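Local coordinates for protein thiol-disulfide isomerase and thioredoxins (Corynebacterium glutamicum, PDB 3LOR) that probably works as a thioredoxin-fold thiol-disulfide oxidoreductase of the TlpA-like family and has also been seen to bind calcium, at residues A[32-37]-A[148-153]; A[114-119]-A[123-128]. All coordinates share one frame; numbering follows the deposited sequence.

Interaction 1 of 2, residues A[32-37]-A[148-153]; sequences VVVVEV and LLLGSL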
ATOM      1  N   VAL A  32     -17.957 -22.224   7.352  1.00  8.36           N
ATOM      2  CA  VAL A  32     -17.117 -22.092   6.194  1.00  8.43           C
ATOM      3  C   VAL A  32     -15.673 -22.334   6.585  1.00  7.92           C
ATOM      4  O   VAL A  32     -15.237 -21.866   7.575  1.00  7.81           O
ATOM      5  CB  VAL A  32     -17.302 -20.734   5.528  1.00  7.76           C
ATOM      6  CG1 VAL A  32     -16.369 -20.562   4.418  1.00  8.57           C
ATOM      7  CG2 VAL A  32     -18.668 -20.576   5.061  1.00  8.14           C
ATOM      8  N   VAL A  33     -14.938 -23.077   5.791  1.00  7.88           N
ATOM      9  CA  VAL A  33     -13.571 -23.393   6.119  1.00  8.24           C
ATOM     10  C   VAL A  33     -12.612 -22.784   5.146  1.00  8.48           C
ATOM     11  O   VAL A  33     -12.752 -22.918   3.968  1.00  9.09           O
ATOM     12  CB  VAL A  33     -13.308 -24.888   6.232  1.00  8.23           C
ATOM     13  CG1 VAL A  33     -11.962 -25.151   6.678  1.00  8.01           C
ATOM     14  CG2 VAL A  33     -14.249 -25.534   7.112  1.00  9.03           C
ATOM     15  N   VAL A  34     -11.632 -22.094   5.667  1.00  8.66           N
ATOM     16  CA  VAL A  34     -10.600 -21.547   4.844  1.00  9.08           C
ATOM     17  C   VAL A  34      -9.317 -22.257   5.142  1.00  8.91           C
ATOM     18  O   VAL A  34      -8.848 -22.189   6.225  1.00  9.13           O
ATOM     19  CB  VAL A  34     -10.421 -20.042   5.109  1.00  9.57           C
ATOM     20  CG1 VAL A  34      -9.339 -19.465   4.306  1.00  8.80           C
ATOM     21  CG2 VAL A  34     -11.659 -19.334   4.893  1.00  9.99           C
ATOM     22  N   VAL A  35      -8.734 -22.920   4.178  1.00  7.74           N
ATOM     23  CA  VAL A  35      -7.475 -23.548   4.408  1.00  8.53           C
ATOM     24  C   VAL A  35      -6.394 -22.854   3.629  1.00  9.04           C
ATOM     25  O   VAL A  35      -6.451 -22.787   2.442  1.00  8.61           O
ATOM     26  CB  VAL A  35      -7.499 -25.045   4.036  1.00  7.87           C
ATOM     27  CG1 VAL A  35      -6.267 -25.691   4.398  1.00  7.91           C
ATOM     28  CG2 VAL A  35      -8.647 -25.738   4.640  1.00  9.60           C
ATOM     29  N   GLU A  36      -5.412 -22.348   4.335  1.00  9.73           N
ATOM     30  CA  GLU A  36      -4.295 -21.681   3.740  1.00 10.54           C
ATOM     31  C   GLU A  36      -3.125 -22.635   3.637  1.00 10.10           C
ATOM     32  O   GLU A  36      -2.534 -22.976   4.594  1.00 10.28           O
ATOM     33  CB  GLU A  36      -3.936 -20.442   4.558  1.00 11.00           C
ATOM     34  CG  GLU A  36      -2.858 -19.579   4.004  1.00 13.10           C
ATOM     35  CD  GLU A  36      -3.277 -18.732   2.800  1.00 18.22           C
ATOM     36  OE1 GLU A  36      -2.512 -18.612   1.874  1.00 19.25           O
ATOM     37  OE2 GLU A  36      -4.364 -18.175   2.789  1.00 18.70           O
ATOM     38  N   VAL A  37      -2.803 -23.030   2.432  1.00 10.48           N
ATOM     39  CA  VAL A  37      -1.731 -23.951   2.162  1.00 10.80           C
ATOM     40  C   VAL A  37      -0.443 -23.199   1.883  1.00 11.74           C
ATOM     41  O   VAL A  37      -0.368 -22.441   0.975  1.00 11.63           O
ATOM     42  CB  VAL A  37      -2.092 -24.849   0.971  1.00 10.57           C
ATOM     43  CG1 VAL A  37      -1.112 -25.908   0.786  1.00 11.11           C
ATOM     44  CG2 VAL A  37      -3.391 -25.443   1.137  1.00  9.48           C
ATOM     45  N   LEU A 148     -15.784 -11.537  -1.283  1.00 11.37           N
ATOM     46  CA  LEU A 148     -16.932 -11.906  -2.053  1.00 10.76           C
ATOM     47  C   LEU A 148     -17.130 -13.403  -1.980  1.00 11.17           C
ATOM     48  O   LEU A 148     -18.211 -13.831  -1.787  1.00  9.99           O
ATOM     49  CB  LEU A 148     -16.816 -11.481  -3.508  1.00 10.33           C
ATOM     50  CG  LEU A 148     -16.888 -10.041  -3.975  1.00 10.33           C
ATOM     51  CD1 LEU A 148     -16.573  -9.926  -5.414  1.00  9.47           C
ATOM     52  CD2 LEU A 148     -18.198  -9.477  -3.694  1.00 11.88           C
ATOM     53  N   LEU A 149     -16.068 -14.174  -2.113  1.00 11.03           N
ATOM     54  CA  LEU A 149     -16.181 -15.596  -2.052  1.00 11.62           C
ATOM     55  C   LEU A 149     -16.644 -16.121  -0.728  1.00 11.83           C
ATOM     56  O   LEU A 149     -17.524 -16.918  -0.707  1.00 11.87           O
ATOM     57  CB  LEU A 149     -14.884 -16.279  -2.438  1.00 11.67           C
ATOM     58  CG  LEU A 149     -14.401 -16.047  -3.852  1.00 12.36           C
ATOM     59  CD1 LEU A 149     -13.032 -16.491  -4.024  1.00 13.34           C
ATOM     60  CD2 LEU A 149     -15.270 -16.647  -4.854  1.00 14.33           C
ATOM     61  N   LEU A 150     -16.062 -15.662   0.363  1.00 11.70           N
ATOM     62  CA  LEU A 150     -16.520 -16.040   1.678  1.00 12.11           C
ATOM     63  C   LEU A 150     -17.935 -15.597   1.975  1.00 12.14           C
ATOM     64  O   LEU A 150     -18.709 -16.325   2.485  1.00 12.62           O
ATOM     65  CB  LEU A 150     -15.614 -15.478   2.746  1.00 11.92           C
ATOM     66  CG  LEU A 150     -14.285 -16.152   2.849  1.00 12.11           C
ATOM     67  CD1 LEU A 150     -13.514 -15.603   3.889  1.00 13.03           C
ATOM     68  CD2 LEU A 150     -14.495 -17.561   3.109  1.00 15.90           C
ATOM     69  N   GLY A 151     -18.248 -14.379   1.623  1.00 12.17           N
ATOM     70  CA  GLY A 151     -19.520 -13.817   1.935  1.00 12.50           C
ATOM     71  C   GLY A 151     -20.568 -14.644   1.270  1.00 12.55           C
ATOM     72  O   GLY A 151     -21.578 -14.885   1.823  1.00 13.08           O
ATOM     73  N   SER A 152     -20.299 -15.076   0.070  1.00 12.08           N
ATOM     74  CA  SER A 152     -21.193 -15.899  -0.666  1.00 11.89           C
ATOM     75  C   SER A 152     -21.448 -17.289  -0.049  1.00 11.59           C
ATOM     76  O   SER A 152     -22.544 -17.729  -0.008  1.00 11.34           O
ATOM     77  CB  SER A 152     -20.659 -16.001  -2.075  1.00 11.73           C
ATOM     78  OG  SER A 152     -21.270 -16.985  -2.805  1.00 11.24           O
ATOM     79  N   LEU A 153     -20.413 -17.943   0.441  1.00 12.02           N
ATOM     80  CA  LEU A 153     -20.550 -19.221   1.124  1.00 11.81           C
ATOM     81  C   LEU A 153     -21.303 -19.119   2.409  1.00 12.14           C
ATOM     82  O   LEU A 153     -22.068 -19.960   2.733  1.00 10.97           O
ATOM     83  CB  LEU A 153     -19.216 -19.878   1.354  1.00 11.55           C
ATOM     84  CG  LEU A 153     -18.484 -20.273   0.104  1.00 10.46           C
ATOM     85  CD1 LEU A 153     -17.132 -20.650   0.398  1.00 10.74           C
ATOM     86  CD2 LEU A 153     -19.167 -21.350  -0.566  1.00 10.92           C
TER
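Val32, Val34 and Leu150 meet through methyl groups at the start of strand 32-38. CD2 of Leu150 reaches both valines, lying 3.8 Å from Val32 CG1 and 3.8 Å from Val34 CG2. With CG anti to its carbonyl carbon (chi1 -73°), Leu150 leans out from the side of the helix and its tip closes on the strand. One turn on, the CB bond of Leu153 points toward the strand; its CB lies 3.8 Å from Val32 CG2, and the two side chains cross at about a right angle. This is the sheet-helix layer of a thioredoxin fold: the C-terminal helix 143-154 lies over a central strand, the two segment axes 9.5 Å apart at closest and running nearly antiparallel (151°). Branched valines suit the extended strand, while the longer leucines span the gap from the helix, and Leu126 of the neighbouring strand touches both Val34 and Leu150. Further along, strand and helix part: Glu36 and Val37 meet nothing of the helix. The helix flank bearing Leu148 and Ser152 is partly exposed and faces the second subunit, where Leu148 packs on Leu150 of that chain and Ser152 OG shares a hydrogen bond with its Ser155 OG.

Interaction 2 of 2, residues A[114-119]-A[123-128]; sequences KKYRLE and SIILAD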
ATOM      1  N   LYS A 114      -0.934 -33.514  -2.976  1.00 14.83           N
ATOM      2  CA  LYS A 114      -1.106 -34.465  -4.056  1.00 14.97           C
ATOM      3  C   LYS A 114      -2.556 -34.765  -4.341  1.00 14.79           C
ATOM      4  O   LYS A 114      -3.002 -34.729  -5.438  1.00 14.48           O
ATOM      5  CB  LYS A 114      -0.469 -35.774  -3.657  1.00 14.64           C
ATOM      6  CG  LYS A 114       0.279 -36.498  -4.721  1.00 16.40           C
ATOM      7  CD  LYS A 114      -0.407 -36.559  -6.030  1.00 17.02           C
ATOM      8  CE  LYS A 114       0.061 -37.720  -6.834  1.00 16.87           C
ATOM      9  NZ  LYS A 114       0.426 -37.288  -8.154  1.00 17.78           N
ATOM     10  N   LYS A 115      -3.290 -35.018  -3.292  1.00 14.91           N
ATOM     11  CA  LYS A 115      -4.659 -35.420  -3.377  1.00 15.48           C
ATOM     12  C   LYS A 115      -5.493 -34.365  -4.090  1.00 14.70           C
ATOM     13  O   LYS A 115      -6.310 -34.681  -4.895  1.00 14.02           O
ATOM     14  CB  LYS A 115      -5.150 -35.609  -1.956  1.00 15.70           C
ATOM     15  CG  LYS A 115      -6.478 -36.163  -1.784  1.00 18.51           C
ATOM     16  CD  LYS A 115      -7.058 -35.799  -0.410  1.00 20.56           C
ATOM     17  CE  LYS A 115      -6.816 -36.841   0.578  1.00 19.19           C
ATOM     18  NZ  LYS A 115      -7.683 -36.778   1.736  1.00 19.89           N
ATOM     19  N   TYR A 116      -5.272 -33.101  -3.801  1.00 13.97           N
ATOM     20  CA  TYR A 116      -6.058 -32.073  -4.409  1.00 13.19           C
ATOM     21  C   TYR A 116      -5.358 -31.452  -5.578  1.00 13.31           C
ATOM     22  O   TYR A 116      -5.815 -30.500  -6.156  1.00 12.16           O
ATOM     23  CB  TYR A 116      -6.503 -31.046  -3.389  1.00 13.53           C
ATOM     24  CG  TYR A 116      -7.378 -31.633  -2.327  1.00 11.96           C
ATOM     25  CD1 TYR A 116      -8.470 -32.387  -2.645  1.00 11.19           C
ATOM     26  CD2 TYR A 116      -7.087 -31.464  -1.015  1.00 10.25           C
ATOM     27  CE1 TYR A 116      -9.231 -32.907  -1.696  1.00 11.44           C
ATOM     28  CE2 TYR A 116      -7.836 -31.979  -0.078  1.00  9.92           C
ATOM     29  CZ  TYR A 116      -8.896 -32.700  -0.403  1.00 10.83           C
ATOM     30  OH  TYR A 116      -9.636 -33.212   0.561  1.00 11.69           O
ATOM     31  N   ARG A 117      -4.217 -32.011  -5.884  1.00 12.28           N
ATOM     32  CA  ARG A 117      -3.409 -31.549  -6.973  1.00 13.27           C
ATOM     33  C   ARG A 117      -3.117 -30.055  -7.012  1.00 12.97           C
ATOM     34  O   ARG A 117      -3.267 -29.429  -8.007  1.00 13.36           O
ATOM     35  CB  ARG A 117      -3.782 -32.171  -8.318  1.00 13.91           C
ATOM     36  CG  ARG A 117      -4.993 -31.680  -8.977  1.00 16.87           C
ATOM     37  CD  ARG A 117      -5.447 -32.625 -10.083  1.00 22.40           C
ATOM     38  NE  ARG A 117      -5.959 -33.880  -9.561  1.00 25.37           N
ATOM     39  CZ  ARG A 117      -6.045 -35.012 -10.246  1.00 26.27           C
ATOM     40  NH1 ARG A 117      -6.509 -36.088  -9.663  1.00 26.49           N
ATOM     41  NH2 ARG A 117      -5.662 -35.072 -11.507  1.00 26.77           N
ATOM     42  N   LEU A 118      -2.666 -29.524  -5.893  1.00 12.41           N
ATOM     43  CA  LEU A 118      -2.266 -28.157  -5.826  1.00 12.42           C
ATOM     44  C   LEU A 118      -1.065 -27.876  -6.683  1.00 12.89           C
ATOM     45  O   LEU A 118      -0.178 -28.650  -6.779  1.00 12.44           O
ATOM     46  CB  LEU A 118      -2.028 -27.718  -4.389  1.00 12.20           C
ATOM     47  CG  LEU A 118      -3.055 -28.143  -3.376  1.00 12.19           C
ATOM     48  CD1 LEU A 118      -2.652 -27.750  -2.028  1.00 13.38           C
ATOM     49  CD2 LEU A 118      -4.420 -27.619  -3.690  1.00 13.56           C
ATOM     50  N   GLU A 119      -1.098 -26.741  -7.325  1.00 13.04           N
ATOM     51  CA  GLU A 119      -0.034 -26.243  -8.131  1.00 13.55           C
ATOM     52  C   GLU A 119       1.195 -25.840  -7.359  1.00 13.33           C
ATOM     53  O   GLU A 119       2.233 -25.763  -7.899  1.00 13.60           O
ATOM     54  CB  GLU A 119      -0.525 -25.085  -8.967  1.00 13.86           C
ATOM     55  CG  GLU A 119      -1.730 -25.399  -9.743  1.00 16.89           C
ATOM     56  CD  GLU A 119      -2.219 -24.256 -10.587  1.00 21.01           C
ATOM     57  OE1 GLU A 119      -1.410 -23.650 -11.301  1.00 22.37           O
ATOM     58  OE2 GLU A 119      -3.422 -23.976 -10.557  1.00 22.05           O
ATOM     59  N   SER A 123      -1.717 -21.613  -1.717  1.00 12.82           N
ATOM     60  CA  SER A 123      -3.006 -21.980  -2.203  1.00 13.32           C
ATOM     61  C   SER A 123      -4.063 -21.789  -1.148  1.00 13.40           C
ATOM     62  O   SER A 123      -3.798 -21.861   0.000  1.00 13.62           O
ATOM     63  CB  SER A 123      -3.018 -23.406  -2.680  1.00 13.03           C
ATOM     64  OG  SER A 123      -2.461 -23.503  -3.927  1.00 15.22           O
ATOM     65  N   ILE A 124      -5.276 -21.553  -1.583  1.00 13.35           N
ATOM     66  CA  ILE A 124      -6.410 -21.548  -0.708  1.00 13.78           C
ATOM     67  C   ILE A 124      -7.410 -22.604  -1.078  1.00 13.46           C
ATOM     68  O   ILE A 124      -7.646 -22.844  -2.207  1.00 13.93           O
ATOM     69  CB  ILE A 124      -7.062 -20.197  -0.650  1.00 13.93           C
ATOM     70  CG1 ILE A 124      -6.050 -19.164  -0.277  1.00 15.12           C
ATOM     71  CG2 ILE A 124      -8.016 -20.119   0.429  1.00 14.55           C
ATOM     72  CD1 ILE A 124      -6.655 -17.899   0.020  1.00 16.81           C
ATOM     73  N   ILE A 125      -7.947 -23.258  -0.088  1.00 12.86           N
ATOM     74  CA  ILE A 125      -9.040 -24.122  -0.272  1.00 12.85           C
ATOM     75  C   ILE A 125     -10.172 -23.577   0.572  1.00 13.08           C
ATOM     76  O   ILE A 125     -10.012 -23.375   1.751  1.00 12.47           O
ATOM     77  CB  ILE A 125      -8.686 -25.552   0.173  1.00 13.60           C
ATOM     78  CG1 ILE A 125      -7.501 -26.102  -0.589  1.00 12.77           C
ATOM     79  CG2 ILE A 125      -9.828 -26.456   0.033  1.00 12.32           C
ATOM     80  CD1 ILE A 125      -7.011 -27.341  -0.061  1.00 13.53           C
ATOM     81  N   LEU A 126     -11.313 -23.359  -0.051  1.00 13.05           N
ATOM     82  CA  LEU A 126     -12.532 -23.034   0.657  1.00 13.18           C
ATOM     83  C   LEU A 126     -13.520 -24.155   0.638  1.00 13.21           C
ATOM     84  O   LEU A 126     -13.776 -24.711  -0.360  1.00 14.63           O
ATOM     85  CB  LEU A 126     -13.184 -21.793   0.112  1.00 12.95           C
ATOM     86  CG  LEU A 126     -12.341 -20.557  -0.038  1.00 13.95           C
ATOM     87  CD1 LEU A 126     -13.022 -19.557  -0.829  1.00 13.15           C
ATOM     88  CD2 LEU A 126     -11.885 -20.018   1.234  1.00 13.03           C
ATOM     89  N   ALA A 127     -14.029 -24.489   1.792  1.00 13.47           N
ATOM     90  CA  ALA A 127     -15.103 -25.431   1.924  1.00 13.66           C
ATOM     91  C   ALA A 127     -16.314 -24.782   2.548  1.00 13.43           C
ATOM     92  O   ALA A 127     -16.206 -23.864   3.297  1.00 12.93           O
ATOM     93  CB  ALA A 127     -14.685 -26.602   2.704  1.00 13.54           C
ATOM     94  N   ASP A 128     -17.474 -25.292   2.194  1.00 13.07           N
ATOM     95  CA  ASP A 128     -18.739 -24.796   2.699  1.00 12.41           C
ATOM     96  C   ASP A 128     -19.151 -25.365   4.045  1.00 12.35           C
ATOM     97  O   ASP A 128     -18.463 -26.116   4.615  1.00 11.86           O
ATOM     98  CB  ASP A 128     -19.860 -24.888   1.673  1.00 12.14           C
ATOM     99  CG  ASP A 128     -20.197 -26.292   1.282  1.00 13.30           C
ATOM    100  OD1 ASP A 128     -20.568 -26.496   0.153  1.00 13.82           O
ATOM    101  OD2 ASP A 128     -20.083 -27.197   2.078  1.00 12.74           O
TER
HETATM  102  O   HOH W   1      -3.128 -24.846  -6.111  1.00 10.71           O
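The Tyr116 ring has the CD methylene of Lys115 over one face, 3.6 Å above the plane and offset toward the rim, while CD1 of Ile125 approaches it obliquely, 4.2 Å from Tyr116 CD2. Tyr116 follows directly on helix 111-115, which ends in a Schellman motif: at Arg117, with positive phi (50°), two hydrogen bonds reach back into the last turn, one of them from Arg117 N to Lys114 O, and there the chain leaves the helix for strand 123-127 of the thioredoxin-fold sheet. A tyrosine suits this border, since its ring can lie against aliphatic carbon while its hydroxyl reaches a polar group; here OH hydrogen-bonds Glu11 N. Lys115 NZ forms a salt bridge with Asp13 OD1 and a hydrogen bond with Glu11 O, tying this helix end to Glu11, Leu12 and Asp13, which bind calcium in this protein although no ion is bound to this chain. The CB bond of Leu118 points toward the strand, and its CD2 stands loosely, 4.5 Å from the same Ile125 CD1. That methyl, at the end of an extended chain (chi2 171°), is thus shared by tyrosine and leucine. Near the strand start the contact turns polar. Ser123, small enough to leave room for Leu118 CB, hydrogen-bonds Gly120 O through its hydroxyl, and one water bridges the segments, accepting from Glu119 N at 3.0 Å and lying 2.6 Å from Ser123 OG.

How the interactions relate
Interactions 1 and 2 meet on adjacent antiparallel strands of one sheet, with centres 12 Å apart. Probable backbone hydrogen bonds join them, from Val35 N to Ile125 O at 2.8 Å and from Val37 N to Ser123 O at 2.9 Å. The CB bonds of Val32 and Val34 point to one face of this strand pair and those of Ser123 and Ile125 to the other, where helix 143-154 and the 114-119 segment respectively pack. Interaction 2 lies nearer the calcium-site residues, though no calcium is bound to this chain: the side chain of Leu12 is about 5 Å from that of Tyr116 but about 10 Å from that of Val34. Ser123 also lies near, without touching, the probable redox CxxC motif, Cys42 and Cys45.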